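Local structure of BauA (Acinetobacter baumannii, 6HCP) at residues N368-Y381 against T409-F423. The protein probably carries ferric preacinetobactin across the outer membrane as a TonB-dependent siderophore receptor, taking up iron for the bacterium. Residues are numbered along the deposited sequence; the frame is centred on the assembly and turned at random. Where two conformers were deposited one is given.
Sequences NATYYNHTQDDYGY and TPPFLFHSTLSTSSF. With C8E ((hydroxyethyloxy)tri(ethyloxy)octane), chain B; EDO (1,2-ethanediol), chain L; EDO (1,2-ethanediol), chain N; EDO (1,2-ethanediol), chain F.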
loop_
_atom_site.group_PDB
_atom_site.type_symbol
_atom_site.label_atom_id
_atom_site.label_comp_id
_atom_site.label_asym_id
_atom_site.label_seq_id
_atom_site.Cartn_x
_atom_site.Cartn_y
_atom_site.Cartn_z
ATOM N N ASN A 368 46.814 18.201 -24.160
ATOM C CA ASN A 368 46.870 16.807 -23.812
ATOM C C ASN A 368 46.860 15.920 -25.054
ATOM O O ASN A 368 46.646 16.373 -26.192
ATOM C CB ASN A 368 45.752 16.437 -22.822
ATOM C CG ASN A 368 44.396 16.255 -23.474
ATOM O OD1 ASN A 368 44.117 16.850 -24.515
ATOM N ND2 ASN A 368 43.517 15.504 -22.814
ATOM N N ALA A 369 47.210 14.662 -24.797
ATOM C CA ALA A 369 47.129 13.571 -25.728
ATOM C C ALA A 369 46.401 12.416 -25.047
ATOM O O ALA A 369 46.680 12.128 -23.876
ATOM C CB ALA A 369 48.524 13.158 -26.146
ATOM N N THR A 370 45.478 11.775 -25.780
ATOM C CA THR A 370 44.710 10.650 -25.233
ATOM C C THR A 370 44.831 9.455 -26.175
ATOM O O THR A 370 45.011 9.620 -27.390
ATOM C CB THR A 370 43.232 11.011 -25.008
ATOM O OG1 THR A 370 42.527 11.051 -26.254
ATOM C CG2 THR A 370 43.057 12.324 -24.289
ATOM N N TYR A 371 44.647 8.268 -25.598
ATOM C CA TYR A 371 44.666 6.996 -26.311
ATOM C C TYR A 371 43.633 6.061 -25.664
ATOM O O TYR A 371 43.525 5.984 -24.445
ATOM C CB TYR A 371 46.064 6.369 -26.284
ATOM C CG TYR A 371 47.169 7.295 -26.741
ATOM C CD1 TYR A 371 47.546 7.350 -28.078
ATOM C CD2 TYR A 371 47.789 8.178 -25.860
ATOM C CE1 TYR A 371 48.531 8.221 -28.520
ATOM C CE2 TYR A 371 48.772 9.063 -26.287
ATOM C CZ TYR A 371 49.139 9.085 -27.624
ATOM O OH TYR A 371 50.108 9.936 -28.065
ATOM N N TYR A 372 42.953 5.285 -26.503
ATOM C CA TYR A 372 42.092 4.182 -26.050
ATOM C C TYR A 372 42.192 3.039 -27.058
ATOM O O TYR A 372 42.212 3.259 -28.256
ATOM C CB TYR A 372 40.640 4.635 -25.897
ATOM C CG TYR A 372 39.649 3.507 -25.756
ATOM C CD1 TYR A 372 39.116 2.876 -26.867
ATOM C CD2 TYR A 372 39.285 3.034 -24.506
ATOM C CE1 TYR A 372 38.196 1.846 -26.746
ATOM C CE2 TYR A 372 38.386 1.989 -24.367
ATOM C CZ TYR A 372 37.801 1.428 -25.484
ATOM O OH TYR A 372 36.902 0.410 -25.352
ATOM N N ASN A 373 42.340 1.816 -26.547
ATOM C CA ASN A 373 42.346 0.629 -27.391
ATOM C C ASN A 373 41.548 -0.466 -26.685
ATOM O O ASN A 373 41.681 -0.643 -25.480
ATOM C CB ASN A 373 43.763 0.135 -27.706
ATOM C CG ASN A 373 43.770 -1.099 -28.586
ATOM O OD1 ASN A 373 43.533 -1.017 -29.791
ATOM N ND2 ASN A 373 43.932 -2.262 -27.980
ATOM N N HIS A 374 40.760 -1.214 -27.453
ATOM C CA HIS A 374 40.199 -2.455 -26.932
ATOM C C HIS A 374 40.312 -3.560 -27.974
ATOM O O HIS A 374 40.347 -3.308 -29.177
ATOM C CB HIS A 374 38.767 -2.258 -26.388
ATOM C CG HIS A 374 37.659 -2.276 -27.382
ATOM N ND1 HIS A 374 36.664 -1.313 -27.360
ATOM C CD2 HIS A 374 37.264 -3.207 -28.282
ATOM C CE1 HIS A 374 35.739 -1.630 -28.252
ATOM N NE2 HIS A 374 36.079 -2.802 -28.826
ATOM N N THR A 375 40.388 -4.790 -27.462
ATOM C CA THR A 375 40.226 -5.988 -28.234
ATOM C C THR A 375 39.070 -6.780 -27.631
ATOM O O THR A 375 38.903 -6.778 -26.417
ATOM C CB THR A 375 41.517 -6.821 -28.243
ATOM O OG1 THR A 375 41.781 -7.241 -26.905
ATOM C CG2 THR A 375 42.700 -6.042 -28.770
ATOM N N GLN A 376 38.272 -7.397 -28.499
ATOM C CA GLN A 376 37.027 -8.031 -28.096
ATOM C C GLN A 376 36.859 -9.354 -28.853
ATOM O O GLN A 376 37.205 -9.475 -30.016
ATOM C CB GLN A 376 35.870 -7.074 -28.361
ATOM C CG GLN A 376 34.506 -7.595 -27.924
ATOM C CD GLN A 376 33.485 -6.481 -27.865
ATOM O OE1 GLN A 376 33.797 -5.371 -27.434
ATOM N NE2 GLN A 376 32.294 -6.752 -28.371
ATOM N N ASP A 377 36.257 -10.327 -28.173
ATOM C CA ASP A 377 35.723 -11.528 -28.783
ATOM C C ASP A 377 34.222 -11.611 -28.496
ATOM O O ASP A 377 33.813 -11.469 -27.349
ATOM C CB ASP A 377 36.423 -12.760 -28.210
ATOM C CG ASP A 377 37.885 -12.871 -28.625
ATOM O OD1 ASP A 377 38.170 -12.600 -29.793
ATOM O OD2 ASP A 377 38.710 -13.181 -27.755
ATOM N N ASP A 378 33.443 -11.891 -29.542
ATOM C CA ASP A 378 32.026 -12.111 -29.457
ATOM C C ASP A 378 31.712 -13.593 -29.704
ATOM O O ASP A 378 32.259 -14.202 -30.615
ATOM C CB ASP A 378 31.280 -11.276 -30.495
ATOM C CG ASP A 378 31.018 -9.849 -30.055
ATOM O OD1 ASP A 378 31.990 -9.110 -29.836
ATOM O OD2 ASP A 378 29.849 -9.480 -30.028
ATOM N N TYR A 379 30.689 -14.076 -28.993
ATOM C CA TYR A 379 30.146 -15.416 -29.095
ATOM C C TYR A 379 28.628 -15.297 -29.117
ATOM O O TYR A 379 28.077 -14.396 -28.479
ATOM C CB TYR A 379 30.517 -16.251 -27.871
ATOM C CG TYR A 379 31.978 -16.336 -27.550
ATOM C CD1 TYR A 379 32.651 -15.264 -26.997
ATOM C CD2 TYR A 379 32.699 -17.496 -27.809
ATOM C CE1 TYR A 379 34.003 -15.325 -26.715
ATOM C CE2 TYR A 379 34.064 -17.554 -27.582
ATOM C CZ TYR A 379 34.715 -16.476 -27.016
ATOM O OH TYR A 379 36.048 -16.548 -26.735
ATOM N N GLY A 380 27.947 -16.176 -29.846
ATOM C CA GLY A 380 26.503 -16.172 -29.727
ATOM C C GLY A 380 25.781 -17.184 -30.589
ATOM O O GLY A 380 26.327 -17.746 -31.528
ATOM N N TYR A 381 24.503 -17.379 -30.243
ATOM C CA TYR A 381 23.507 -18.005 -31.099
ATOM C C TYR A 381 22.387 -17.002 -31.365
ATOM O O TYR A 381 21.714 -16.536 -30.426
ATOM C CB TYR A 381 22.835 -19.206 -30.421
ATOM C CG TYR A 381 23.687 -20.432 -30.240
ATOM C CD1 TYR A 381 24.085 -21.198 -31.326
ATOM C CD2 TYR A 381 23.876 -20.954 -28.972
ATOM C CE1 TYR A 381 24.761 -22.396 -31.147
ATOM C CE2 TYR A 381 24.557 -22.140 -28.776
ATOM C CZ TYR A 381 24.985 -22.869 -29.866
ATOM O OH TYR A 381 25.616 -24.047 -29.624
ATOM N N THR A 409 26.264 -22.411 -24.283
ATOM C CA THR A 409 27.447 -22.811 -25.071
ATOM C C THR A 409 27.551 -21.994 -26.360
ATOM O O THR A 409 27.651 -22.550 -27.450
ATOM C CB THR A 409 27.355 -24.297 -25.465
ATOM O OG1 THR A 409 26.137 -24.451 -26.205
ATOM C CG2 THR A 409 27.372 -25.222 -24.270
ATOM N N PRO A 410 27.457 -20.648 -26.326
ATOM C CA PRO A 410 27.450 -19.882 -27.573
ATOM C C PRO A 410 28.796 -20.018 -28.293
ATOM O O PRO A 410 29.837 -19.955 -27.653
ATOM C CB PRO A 410 27.202 -18.450 -27.084
ATOM C CG PRO A 410 27.829 -18.441 -25.705
ATOM C CD PRO A 410 27.462 -19.801 -25.125
ATOM N N PRO A 411 28.825 -20.348 -29.600
ATOM C CA PRO A 411 30.094 -20.469 -30.322
ATOM C C PRO A 411 30.736 -19.105 -30.635
ATOM O O PRO A 411 30.023 -18.106 -30.808
ATOM C CB PRO A 411 29.679 -21.172 -31.618
ATOM C CG PRO A 411 28.264 -20.710 -31.837
ATOM C CD PRO A 411 27.661 -20.636 -30.451
ATOM N N PHE A 412 32.059 -19.112 -30.823
ATOM C CA PHE A 412 32.829 -17.932 -31.209
ATOM C C PHE A 412 32.339 -17.391 -32.551
ATOM O O PHE A 412 32.058 -18.147 -33.493
ATOM C CB PHE A 412 34.317 -18.267 -31.224
ATOM C CG PHE A 412 35.170 -17.172 -31.814
ATOM C CD1 PHE A 412 35.422 -16.006 -31.101
ATOM C CD2 PHE A 412 35.607 -17.250 -33.129
ATOM C CE1 PHE A 412 36.204 -14.997 -31.647
ATOM C CE2 PHE A 412 36.377 -16.236 -33.677
ATOM C CZ PHE A 412 36.660 -15.108 -32.942
ATOM N N LEU A 413 32.144 -16.066 -32.620
ATOM C CA LEU A 413 31.646 -15.426 -33.825
ATOM C C LEU A 413 32.777 -14.630 -34.496
ATOM O O LEU A 413 33.020 -14.796 -35.668
ATOM C CB LEU A 413 30.462 -14.517 -33.496
ATOM C CG LEU A 413 29.198 -15.225 -32.995
ATOM C CD1 LEU A 413 28.108 -14.211 -32.661
ATOM C CD2 LEU A 413 28.688 -16.235 -34.008
ATOM N N PHE A 414 33.382 -13.681 -33.780
ATOM C CA PHE A 414 34.391 -12.799 -34.419
ATOM C C PHE A 414 35.191 -12.057 -33.352
ATOM O O PHE A 414 34.759 -11.899 -32.202
ATOM C CB PHE A 414 33.734 -11.826 -35.399
ATOM C CG PHE A 414 32.709 -10.902 -34.794
ATOM C CD1 PHE A 414 33.093 -9.691 -34.240
ATOM C CD2 PHE A 414 31.359 -11.216 -34.818
ATOM C CE1 PHE A 414 32.157 -8.843 -33.670
ATOM C CE2 PHE A 414 30.430 -10.387 -34.210
ATOM C CZ PHE A 414 30.828 -9.202 -33.640
ATOM N N HIS A 415 36.401 -11.661 -33.761
ATOM C CA HIS A 415 37.288 -10.813 -33.027
ATOM C C HIS A 415 37.124 -9.387 -33.571
ATOM O O HIS A 415 36.900 -9.215 -34.754
ATOM C CB HIS A 415 38.729 -11.322 -33.182
ATOM C CG HIS A 415 39.713 -10.597 -32.339
ATOM N ND1 HIS A 415 39.821 -10.829 -30.973
ATOM C CD2 HIS A 415 40.586 -9.602 -32.636
ATOM C CE1 HIS A 415 40.743 -10.028 -30.470
ATOM N NE2 HIS A 415 41.201 -9.243 -31.462
ATOM N N SER A 416 37.195 -8.382 -32.702
ATOM C CA SER A 416 37.076 -6.989 -33.140
ATOM C C SER A 416 37.990 -6.115 -32.288
ATOM O O SER A 416 38.448 -6.535 -31.221
ATOM C CB SER A 416 35.646 -6.520 -33.116
ATOM O OG SER A 416 35.112 -6.601 -31.797
ATOM N N THR A 417 38.338 -4.937 -32.822
ATOM C CA THR A 417 39.168 -3.987 -32.132
ATOM C C THR A 417 38.623 -2.583 -32.397
ATOM O O THR A 417 37.972 -2.322 -33.406
ATOM C CB THR A 417 40.652 -4.058 -32.535
ATOM O OG1 THR A 417 40.790 -3.425 -33.808
ATOM C CG2 THR A 417 41.195 -5.469 -32.587
ATOM N N LEU A 418 38.938 -1.683 -31.462
ATOM C CA LEU A 418 38.678 -0.284 -31.578
ATOM C C LEU A 418 39.876 0.467 -31.002
ATOM O O LEU A 418 40.409 0.125 -29.937
ATOM C CB LEU A 418 37.413 0.072 -30.797
ATOM C CG LEU A 418 36.981 1.542 -30.877
ATOM C CD1 LEU A 418 36.691 1.939 -32.308
ATOM C CD2 LEU A 418 35.741 1.777 -30.005
ATOM N N SER A 419 40.327 1.473 -31.748
ATOM C CA SER A 419 41.458 2.303 -31.359
ATOM C C SER A 419 41.099 3.766 -31.601
ATOM O O SER A 419 40.570 4.106 -32.667
ATOM C CB SER A 419 42.698 1.932 -32.136
ATOM O OG SER A 419 43.132 0.634 -31.791
ATOM N N THR A 420 41.387 4.616 -30.610
ATOM C CA THR A 420 41.164 6.055 -30.742
ATOM C C THR A 420 42.346 6.803 -30.136
ATOM O O THR A 420 43.044 6.307 -29.238
ATOM C CB THR A 420 39.875 6.535 -30.062
ATOM O OG1 THR A 420 40.015 6.400 -28.645
ATOM C CG2 THR A 420 38.642 5.786 -30.498
ATOM N N SER A 421 42.649 7.963 -30.720
ATOM C CA SER A 421 43.676 8.821 -30.145
ATOM C C SER A 421 43.294 10.277 -30.416
ATOM O O SER A 421 42.504 10.554 -31.335
ATOM C CB SER A 421 45.015 8.489 -30.711
ATOM O OG SER A 421 45.051 8.892 -32.067
ATOM N N SER A 422 43.743 11.184 -29.545
ATOM C CA SER A 422 43.471 12.595 -29.772
ATOM C C SER A 422 44.610 13.464 -29.228
ATOM O O SER A 422 45.402 13.036 -28.377
ATOM C CB SER A 422 42.138 13.011 -29.184
ATOM O OG SER A 422 42.228 13.220 -27.786
ATOM N N PHE A 423 44.609 14.712 -29.696
ATOM C CA PHE A 423 45.491 15.742 -29.200
ATOM C C PHE A 423 44.624 16.985 -29.085
ATOM O O PHE A 423 43.882 17.328 -30.010
ATOM C CB PHE A 423 46.738 15.887 -30.092
ATOM C CG PHE A 423 47.425 14.564 -30.393
ATOM C CD1 PHE A 423 46.822 13.614 -31.216
ATOM C CD2 PHE A 423 48.613 14.208 -29.764
ATOM C CE1 PHE A 423 47.390 12.357 -31.411
ATOM C CE2 PHE A 423 49.203 12.969 -29.997
ATOM C CZ PHE A 423 48.553 12.023 -30.756
HETATM C C1 C8E B . 48.187 19.757 -29.271
HETATM C C2 C8E B . 49.399 19.536 -28.396
HETATM C C3 C8E B . 49.426 18.159 -27.747
HETATM C C4 C8E B . 50.195 18.166 -26.419
HETATM C C5 C8E B . 50.584 16.756 -25.975
HETATM C C6 C8E B . 51.073 16.692 -24.543
HETATM C C7 C8E B . 51.564 15.282 -24.231
HETATM C C8 C8E B . 52.817 15.284 -23.363
HETATM O O9 C8E B . 52.806 14.246 -22.375
HETATM C C10 C8E B . 53.277 14.732 -21.114
HETATM C C11 C8E B . 53.815 13.598 -20.273
HETATM O O12 C8E B . 53.689 14.001 -18.920
HETATM C C1 EDO L . 39.455 -11.429 -25.025
HETATM O O1 EDO L . 40.315 -11.017 -23.961
HETATM C C2 EDO L . 39.291 -10.247 -25.963
HETATM O O2 EDO L . 40.562 -9.661 -26.268
HETATM C C1 EDO N . 43.503 5.210 -34.523
HETATM O O1 EDO N . 44.459 4.247 -34.953
HETATM C C2 EDO N . 43.929 5.656 -33.137
HETATM O O2 EDO N . 45.313 6.021 -33.169
HETATM C C1 EDO F . 29.320 -4.144 -27.036
HETATM O O1 EDO F . 30.364 -4.403 -27.969
HETATM C C2 EDO F . 28.061 -4.833 -27.520
HETATM O O2 EDO F . 28.455 -6.056 -28.120
HETATM O O HOH W 1 41.343 8.863 -27.479
HETATM O O HOH W 2 34.630 -3.900 -31.001
HETATM O O HOH W 3 34.308 -9.077 -31.150
#
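Residues 368-381 and 412-423 pair as neighbouring antiparallel strands in the transmembrane beta-barrel of a TonB-dependent receptor, their axes 4.4 Å apart at closest approach. Hydrogen-bonded pairs, from Thr-370 with Ser-422 to Asp-378 with Phe-414, alternate with non-hydrogen-bonded ones. A classic beta bulge breaks this register: Leu-413 and Phe-414 both face Asp-378, whose O takes a 2.7 Å bond from Leu-413 N and a weak one from Phe-414 N.

On the side of the sheet that carries Tyr-372, which touches Pro-153 of a loop, Leu-418 CB sits over one face of the His-374 imidazole, 3.7 Å from its centroid. With chi1 at 82° His-374 CG lies between its backbone N and carbonyl carbon, and the ring's end comes in toward Leu-418. Tyr-372 OH and His-374 ND1, on the same strand, share a 2.7 Å hydrogen bond. Asp-378 lies alongside Phe-414, its carboxylate stacked at 15° to the ring. Within its own strand Gln-376 NE2 donates a 2.8 Å hydrogen bond to the syn side of Asp-378 OD1.

Among aromatic contacts, Phe-412 turns its edge to the face of Tyr-379 in a T-shaped pair with planes at 73°. Before the second strand, Pro-411 CD lies over the centre of the Tyr-381 ring, a CH-pi contact.

Polar side chains also bridge the strands. Thr-370 OG1 and Ser-422 OG share a 2.7 Å hydrogen bond, and Arg-443 also binds Ser-422 OG. His-415 ND1 donates to Asp-377 OD1 at 2.7 Å, nearly straight and in the imidazole plane, but from above the carboxylate plane.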